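Local coordinates for protein MGS-M4 (Unidentified, PDB 4Q3M) that is probably an NAD(P)H-dependent oxidoreductase of the aldo-keto reductase family, folded as a TIM barrel, whose substrate is unknown, at residues L17-S22 and I42-I47; K23-Y28 and E51-R56. One frame throughout, in Å; residues are numbered along the deposited sequence.

Interaction 1: residues L17-S22 and I42-I47; sequences LGTFRS and IDTAMI
The first two strands of the parallel barrel meet here, L17 beside I42 and G18 beside D43. D43 N donates to L17 O at 3.0 Å. The carbonyl of the same residue, D43 O, takes two donors from T19: a weak bond from the backbone N (3.3 Å) and a shorter one from OG1 (2.7 Å). With OG1 between its own N and carbonyl carbon (chi1 66°), T19 turns the hydroxyl to the second strand, and it meets D43 O slightly tilted from the carbonyl plane; T44 CB lies alongside it. With a valine in place of T19 the hydroxyl donor is gone, and D43 O would probably be left with just the weak amide bond from this segment. On the face that bears L17 and I42, I42 CD1 packs against L17 CB at 4.0 Å, and helix 26-37 covers both through A34 and V31. Farther out, the poorly ordered side chain of R21 sends NH1 to I47 O (3.0 Å) from above the carbonyl plane. The D43 carboxylate turns to K73, in a salt bridge, and to Q158, consistent with the Asp-Lys pair of the aldo-keto reductase active site. Strand 17-18, helix 26-37 and strand 41-43 thus form a beta-alpha-beta crossover, the repeating element of the TIM barrel.

Interaction 2: residues K23-Y28 and E51-R56; sequences KKNDAY and EEEVGR
N25 N donates to E53 OE2 in a nearly straight bond, 3.0 Å long with an N-H...O angle of 177°. The amide meets the oxygen from above the carboxylate plane, 38° out of it. The other oxygen, OE1, takes a weak bond from Y28 N (3.4 Å) and rests against the methyl of A27, CB to OE1 being 3.4 Å. E53 manages this span because its chain runs extended beyond CG (chi2 -174°), reaching from helix 51-59 to the start of the preceding helix, 26-37. N25 holds the N-cap position of helix 26-37 but makes no capping bond with its own side chain; a carboxylate from helix 51-59 instead lies at this helix start, where the helix dipole would be expected to favour its negative charge. Both helices belong to the outer layer of the TIM barrel, and the contact joins the N-terminal ends of two that are neighbours in sequence. K24 crosses the glutamate at about a right angle, and its NZ stays 5.9 Å from E53 OE2, so any attraction between the charges acts at a distance. Closer in, K24 CA approaches the same OE2 to 3.6 Å. Y28 packs beside the root of the glutamate, the two CB atoms 4.0 Å apart, and its ring presents an edge to helix 51-59: E53 O lies in the ring plane, 3.6 Å from CD1, and CE1 comes near the carbonyl carbon of R56. The phenol oxygen of Y28 has a weak hydrogen bond with K32 NZ, one turn along its own helix.

How the interactions relate
The two contacts lie side by side, centres 9 Å apart: interaction 1 joins strands and their loops, interaction 2 the helices outside. S22 runs straight into K23, and only three residues separate I47 from E51, so the same two chain segments pair twice. Between the layers I42 CG2 packs on V54 CG1 at 3.7 Å, and E51 CG lies 3.7 Å from A45 O. N50 ties them further, bonding T44 OG1 while touching the side chains of T19 and A27. Interaction 1 carries D43, which pairs with K73 of strand 69-74, probably at the active site; the centre of interaction 2 lies about 18 Å from that of the chain, against about 10 Å for interaction 1.

Interaction 1: residues L17-S22 and I42-I47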
ATOM      1  N   LEU A  17     -17.754 -15.560   9.705  1.00 47.62           N
ATOM      2  CA  LEU A  17     -18.637 -14.710   8.918  1.00 52.41           C
ATOM      3  C   LEU A  17     -18.213 -13.249   8.997  1.00 53.48           C
ATOM      4  O   LEU A  17     -17.998 -12.711  10.083  1.00 51.94           O
ATOM      5  CB  LEU A  17     -20.086 -14.853   9.384  1.00 45.05           C
ATOM      6  CG  LEU A  17     -21.066 -13.889   8.710  1.00 47.07           C
ATOM      7  CD1 LEU A  17     -21.166 -14.178   7.219  1.00 51.20           C
ATOM      8  CD2 LEU A  17     -22.434 -13.947   9.369  1.00 48.83           C
ATOM      9  N   GLY A  18     -18.090 -12.614   7.838  1.00 53.51           N
ATOM     10  CA  GLY A  18     -17.809 -11.194   7.781  1.00 52.50           C
ATOM     11  C   GLY A  18     -19.099 -10.399   7.761  1.00 57.98           C
ATOM     12  O   GLY A  18     -20.055 -10.770   7.081  1.00 58.21           O
ATOM     13  N   THR A  19     -19.130  -9.307   8.518  1.00 62.33           N
ATOM     14  CA  THR A  19     -20.308  -8.451   8.568  1.00 66.06           C
ATOM     15  C   THR A  19     -19.975  -7.049   8.074  1.00 73.71           C
ATOM     16  O   THR A  19     -19.012  -6.438   8.531  1.00 77.98           O
ATOM     17  CB  THR A  19     -20.885  -8.362   9.993  1.00 64.90           C
ATOM     18  OG1 THR A  19     -19.952  -7.691  10.850  1.00 63.34           O
ATOM     19  CG2 THR A  19     -21.172  -9.750  10.545  1.00 59.99           C
ATOM     20  N   PHE A  20     -20.769  -6.545   7.137  1.00 79.85           N
ATOM     21  CA  PHE A  20     -20.585  -5.187   6.644  1.00 84.75           C
ATOM     22  C   PHE A  20     -21.768  -4.312   7.039  1.00 91.99           C
ATOM     23  O   PHE A  20     -22.865  -4.812   7.286  1.00 94.94           O
ATOM     24  CB  PHE A  20     -20.390  -5.179   5.123  1.00 89.62           C
ATOM     25  CG  PHE A  20     -21.539  -5.770   4.354  1.00 96.89           C
ATOM     26  CD1 PHE A  20     -22.605  -4.980   3.956  1.00102.58           C
ATOM     27  CD2 PHE A  20     -21.545  -7.114   4.016  1.00 95.89           C
ATOM     28  CE1 PHE A  20     -23.660  -5.520   3.245  1.00105.62           C
ATOM     29  CE2 PHE A  20     -22.597  -7.659   3.305  1.00 98.78           C
ATOM     30  CZ  PHE A  20     -23.655  -6.860   2.918  1.00103.16           C
ATOM     31  N   ARG A  21     -21.535  -3.004   7.100  1.00 96.41           N
ATOM     32  CA  ARG A  21     -22.569  -2.051   7.488  1.00100.83           C
ATOM     33  C   ARG A  21     -23.748  -2.077   6.518  1.00103.92           C
ATOM     34  O   ARG A  21     -23.722  -1.425   5.474  1.00109.41           O
ATOM     35  CB  ARG A  21     -21.986  -0.638   7.570  1.00103.48           C
ATOM     36  CG  ARG A  21     -22.985   0.428   7.992  1.00105.76           C
ATOM     37  CD  ARG A  21     -22.303   1.766   8.225  1.00107.61           C
ATOM     38  NE  ARG A  21     -23.224   2.754   8.781  1.00112.19           N
ATOM     39  CZ  ARG A  21     -23.422   2.943  10.081  1.00111.19           C
ATOM     40  NH1 ARG A  21     -22.762   2.210  10.968  1.00104.55           N
ATOM     41  NH2 ARG A  21     -24.280   3.864  10.497  1.00117.85           N
ATOM     42  N   SER A  22     -24.781  -2.838   6.871  1.00102.47           N
ATOM     43  CA  SER A  22     -25.961  -2.960   6.024  1.00108.91           C
ATOM     44  C   SER A  22     -27.218  -2.459   6.731  1.00112.08           C
ATOM     45  O   SER A  22     -27.142  -1.678   7.682  1.00117.50           O
ATOM     46  CB  SER A  22     -26.153  -4.412   5.577  1.00108.24           C
ATOM     47  OG  SER A  22     -27.249  -4.536   4.687  1.00113.65           O
ATOM     48  N   ILE A  42     -17.630 -14.941  14.387  1.00 44.46           N
ATOM     49  CA  ILE A  42     -18.302 -13.765  13.845  1.00 44.32           C
ATOM     50  C   ILE A  42     -17.396 -12.541  13.938  1.00 50.21           C
ATOM     51  O   ILE A  42     -16.822 -12.261  14.991  1.00 54.39           O
ATOM     52  CB  ILE A  42     -19.625 -13.478  14.581  1.00 46.15           C
ATOM     53  CG1 ILE A  42     -20.500 -14.733  14.628  1.00 46.13           C
ATOM     54  CG2 ILE A  42     -20.370 -12.332  13.913  1.00 48.75           C
ATOM     55  CD1 ILE A  42     -21.013 -15.172  13.275  1.00 47.18           C
ATOM     56  N   ASP A  43     -17.269 -11.814  12.832  1.00 48.29           N
ATOM     57  CA  ASP A  43     -16.393 -10.649  12.777  1.00 43.11           C
ATOM     58  C   ASP A  43     -17.183  -9.362  12.556  1.00 40.80           C
ATOM     59  O   ASP A  43     -17.826  -9.189  11.520  1.00 42.45           O
ATOM     60  CB  ASP A  43     -15.351 -10.822  11.669  1.00 44.44           C
ATOM     61  CG  ASP A  43     -14.368  -9.668  11.606  1.00 45.53           C
ATOM     62  OD1 ASP A  43     -13.313  -9.749  12.269  1.00 47.91           O
ATOM     63  OD2 ASP A  43     -14.648  -8.685  10.889  1.00 42.79           O
ATOM     64  N   THR A  44     -17.130  -8.460  13.531  1.00 40.56           N
ATOM     65  CA  THR A  44     -17.841  -7.189  13.434  1.00 46.64           C
ATOM     66  C   THR A  44     -16.947  -6.014  13.827  1.00 44.98           C
ATOM     67  O   THR A  44     -15.747  -6.182  14.042  1.00 40.01           O
ATOM     68  CB  THR A  44     -19.108  -7.183  14.316  1.00 50.95           C
ATOM     69  OG1 THR A  44     -19.817  -5.951  14.132  1.00 55.07           O
ATOM     70  CG2 THR A  44     -18.746  -7.345  15.785  1.00 48.20           C
ATOM     71  N   ALA A  45     -17.544  -4.827  13.906  1.00 48.14           N
ATOM     72  CA  ALA A  45     -16.831  -3.610  14.286  1.00 43.31           C
ATOM     73  C   ALA A  45     -17.824  -2.511  14.650  1.00 41.95           C
ATOM     74  O   ALA A  45     -18.993  -2.576  14.271  1.00 43.24           O
ATOM     75  CB  ALA A  45     -15.912  -3.148  13.164  1.00 42.29           C
ATOM     76  N   MET A  46     -17.357  -1.503  15.378  1.00 41.31           N
ATOM     77  CA  MET A  46     -18.247  -0.432  15.812  1.00 41.65           C
ATOM     78  C   MET A  46     -18.683   0.434  14.632  1.00 45.08           C
ATOM     79  O   MET A  46     -19.783   0.985  14.645  1.00 46.51           O
ATOM     80  CB  MET A  46     -17.585   0.424  16.901  1.00 40.66           C
ATOM     81  CG  MET A  46     -16.757   1.609  16.413  1.00 41.33           C
ATOM     82  SD  MET A  46     -17.699   3.114  16.068  1.00 51.27           S
ATOM     83  CE  MET A  46     -18.901   3.081  17.396  1.00 78.79           C
ATOM     84  N   ILE A  47     -17.840   0.534  13.609  1.00 47.65           N
ATOM     85  CA  ILE A  47     -18.147   1.365  12.451  1.00 50.48           C
ATOM     86  C   ILE A  47     -19.223   0.722  11.577  1.00 55.12           C
ATOM     87  O   ILE A  47     -19.894   1.403  10.801  1.00 58.25           O
ATOM     88  CB  ILE A  47     -16.880   1.644  11.607  1.00 44.89           C
ATOM     89  CG1 ILE A  47     -17.085   2.871  10.715  1.00 48.53           C
ATOM     90  CG2 ILE A  47     -16.479   0.419  10.796  1.00 39.89           C
ATOM     91  CD1 ILE A  47     -17.400   4.135  11.484  1.00 43.92           C
TER

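Interaction 2: residues K23-Y28 and E51-R56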
ATOM      1  N   LYS A  23     -28.369  -2.931   6.258  1.00109.42           N
ATOM      2  CA  LYS A  23     -29.670  -2.402   6.659  1.00105.63           C
ATOM      3  C   LYS A  23     -30.283  -3.291   7.753  1.00 94.52           C
ATOM      4  O   LYS A  23     -29.686  -4.292   8.155  1.00 84.95           O
ATOM      5  CB  LYS A  23     -30.579  -2.299   5.419  1.00106.61           C
ATOM      6  CG  LYS A  23     -31.848  -1.415   5.490  1.00111.21           C
ATOM      7  CD  LYS A  23     -31.776  -0.228   6.447  1.00112.93           C
ATOM      8  CE  LYS A  23     -33.192   0.274   6.769  1.00119.33           C
ATOM      9  NZ  LYS A  23     -33.309   1.128   7.982  1.00122.69           N
ATOM     10  N   LYS A  24     -31.468  -2.914   8.228  1.00 95.34           N
ATOM     11  CA  LYS A  24     -32.128  -3.571   9.355  1.00 91.97           C
ATOM     12  C   LYS A  24     -32.285  -5.090   9.211  1.00 86.83           C
ATOM     13  O   LYS A  24     -32.773  -5.588   8.195  1.00 86.91           O
ATOM     14  CB  LYS A  24     -33.502  -2.928   9.587  1.00 97.44           C
ATOM     15  CG  LYS A  24     -33.449  -1.442   9.930  1.00104.09           C
ATOM     16  CD  LYS A  24     -32.624  -1.175  11.183  1.00102.84           C
ATOM     17  CE  LYS A  24     -32.520   0.307  11.510  1.00108.10           C
ATOM     18  NZ  LYS A  24     -31.800   1.064  10.454  1.00109.37           N
ATOM     19  N   ASN A  25     -31.838  -5.809  10.241  1.00 83.98           N
ATOM     20  CA  ASN A  25     -32.022  -7.258  10.370  1.00 84.09           C
ATOM     21  C   ASN A  25     -31.339  -8.100   9.288  1.00 78.61           C
ATOM     22  O   ASN A  25     -31.423  -9.328   9.308  1.00 74.94           O
ATOM     23  CB  ASN A  25     -33.517  -7.588  10.408  1.00 90.42           C
ATOM     24  CG  ASN A  25     -34.219  -6.960  11.597  1.00 96.20           C
ATOM     25  OD1 ASN A  25     -33.613  -6.750  12.649  1.00 94.56           O
ATOM     26  ND2 ASN A  25     -35.501  -6.652  11.436  1.00101.98           N
ATOM     27  N   ASP A  26     -30.662  -7.445   8.352  1.00 79.20           N
ATOM     28  CA  ASP A  26     -29.880  -8.161   7.352  1.00 77.92           C
ATOM     29  C   ASP A  26     -28.601  -8.688   7.989  1.00 71.49           C
ATOM     30  O   ASP A  26     -28.089  -9.737   7.603  1.00 67.90           O
ATOM     31  CB  ASP A  26     -29.560  -7.262   6.158  1.00 84.59           C
ATOM     32  CG  ASP A  26     -30.780  -6.967   5.306  1.00 93.24           C
ATOM     33  OD1 ASP A  26     -31.039  -7.729   4.350  1.00 94.78           O
ATOM     34  OD2 ASP A  26     -31.480  -5.972   5.591  1.00 98.79           O
ATOM     35  N   ALA A  27     -28.095  -7.950   8.972  1.00 71.44           N
ATOM     36  CA  ALA A  27     -26.941  -8.391   9.744  1.00 65.61           C
ATOM     37  C   ALA A  27     -27.361  -9.457  10.745  1.00 66.96           C
ATOM     38  O   ALA A  27     -26.632 -10.417  10.989  1.00 64.32           O
ATOM     39  CB  ALA A  27     -26.293  -7.217  10.455  1.00 64.96           C
ATOM     40  N   TYR A  28     -28.546  -9.278  11.321  1.00 71.14           N
ATOM     41  CA  TYR A  28     -29.097 -10.231  12.277  1.00 70.90           C
ATOM     42  C   TYR A  28     -29.333 -11.593  11.631  1.00 68.68           C
ATOM     43  O   TYR A  28     -28.915 -12.621  12.163  1.00 64.50           O
ATOM     44  CB  TYR A  28     -30.405  -9.698  12.871  1.00 75.94           C
ATOM     45  CG  TYR A  28     -31.176 -10.719  13.680  1.00 79.58           C
ATOM     46  CD1 TYR A  28     -30.860 -10.961  15.010  1.00 79.96           C
ATOM     47  CD2 TYR A  28     -32.222 -11.437  13.114  1.00 81.80           C
ATOM     48  CE1 TYR A  28     -31.561 -11.894  15.752  1.00 82.52           C
ATOM     49  CE2 TYR A  28     -32.928 -12.372  13.847  1.00 83.69           C
ATOM     50  CZ  TYR A  28     -32.594 -12.596  15.165  1.00 83.36           C
ATOM     51  OH  TYR A  28     -33.294 -13.525  15.900  1.00 86.15           O
ATOM     52  N   GLU A  51     -23.312  -4.169  15.834  1.00 55.46           N
ATOM     53  CA  GLU A  51     -22.958  -4.858  17.073  1.00 54.42           C
ATOM     54  C   GLU A  51     -24.200  -5.253  17.862  1.00 60.16           C
ATOM     55  O   GLU A  51     -24.205  -6.253  18.581  1.00 59.72           O
ATOM     56  CB  GLU A  51     -22.051  -3.979  17.935  1.00 51.80           C
ATOM     57  CG  GLU A  51     -20.666  -3.755  17.359  1.00 49.75           C
ATOM     58  CD  GLU A  51     -19.842  -2.791  18.189  1.00 49.57           C
ATOM     59  OE1 GLU A  51     -20.402  -1.775  18.652  1.00 49.46           O
ATOM     60  OE2 GLU A  51     -18.636  -3.052  18.383  1.00 47.77           O
ATOM     61  N   GLU A  52     -25.253  -4.456  17.719  1.00 64.63           N
ATOM     62  CA  GLU A  52     -26.522  -4.725  18.376  1.00 71.77           C
ATOM     63  C   GLU A  52     -27.215  -5.945  17.772  1.00 71.42           C
ATOM     64  O   GLU A  52     -27.628  -6.854  18.493  1.00 68.72           O
ATOM     65  CB  GLU A  52     -27.432  -3.500  18.286  1.00 81.62           C
ATOM     66  CG  GLU A  52     -26.945  -2.305  19.086  1.00 86.69           C
ATOM     67  CD  GLU A  52     -27.978  -1.199  19.164  1.00 93.85           C
ATOM     68  OE1 GLU A  52     -29.178  -1.514  19.309  1.00100.28           O
ATOM     69  OE2 GLU A  52     -27.591  -0.015  19.080  1.00 94.29           O
ATOM     70  N   GLU A  53     -27.334  -5.961  16.448  1.00 71.95           N
ATOM     71  CA  GLU A  53     -28.006  -7.053  15.749  1.00 72.61           C
ATOM     72  C   GLU A  53     -27.193  -8.342  15.791  1.00 71.29           C
ATOM     73  O   GLU A  53     -27.755  -9.436  15.864  1.00 75.55           O
ATOM     74  CB  GLU A  53     -28.292  -6.665  14.298  1.00 73.54           C
ATOM     75  CG  GLU A  53     -29.285  -5.526  14.144  1.00 78.10           C
ATOM     76  CD  GLU A  53     -29.652  -5.264  12.698  1.00 83.30           C
ATOM     77  OE1 GLU A  53     -29.124  -5.971  11.812  1.00 81.54           O
ATOM     78  OE2 GLU A  53     -30.467  -4.353  12.446  1.00 88.76           O
ATOM     79  N   VAL A  54     -25.871  -8.212  15.738  1.00 65.81           N
ATOM     80  CA  VAL A  54     -24.986  -9.369  15.816  1.00 61.36           C
ATOM     81  C   VAL A  54     -25.073 -10.019  17.193  1.00 63.59           C
ATOM     82  O   VAL A  54     -25.196 -11.239  17.308  1.00 62.60           O
ATOM     83  CB  VAL A  54     -23.521  -8.985  15.517  1.00 52.54           C
ATOM     84  CG1 VAL A  54     -22.580 -10.120  15.896  1.00 47.64           C
ATOM     85  CG2 VAL A  54     -23.356  -8.616  14.051  1.00 49.40           C
ATOM     86  N   GLY A  55     -25.025  -9.193  18.233  1.00 65.10           N
ATOM     87  CA  GLY A  55     -25.052  -9.677  19.601  1.00 63.35           C
ATOM     88  C   GLY A  55     -26.332 -10.394  19.985  1.00 63.04           C
ATOM     89  O   GLY A  55     -26.304 -11.355  20.753  1.00 56.99           O
ATOM     90  N   ARG A  56     -27.458  -9.928  19.453  1.00 64.81           N
ATOM     91  CA  ARG A  56     -28.751 -10.530  19.766  1.00 69.18           C
ATOM     92  C   ARG A  56     -28.976 -11.814  18.976  1.00 67.88           C
ATOM     93  O   ARG A  56     -29.687 -12.712  19.427  1.00 69.84           O
ATOM     94  CB  ARG A  56     -29.884  -9.538  19.495  1.00 76.29           C
ATOM     95  CG  ARG A  56     -29.930  -8.384  20.480  1.00 84.60           C
ATOM     96  CD  ARG A  56     -31.101  -7.458  20.202  1.00 94.50           C
ATOM     97  NE  ARG A  56     -31.114  -6.316  21.111  1.00101.11           N
ATOM     98  CZ  ARG A  56     -30.368  -5.229  20.948  1.00100.73           C
ATOM     99  NH1 ARG A  56     -29.550  -5.141  19.911  1.00 94.69           N
ATOM    100  NH2 ARG A  56     -30.436  -4.233  21.820  1.00104.78           N
TER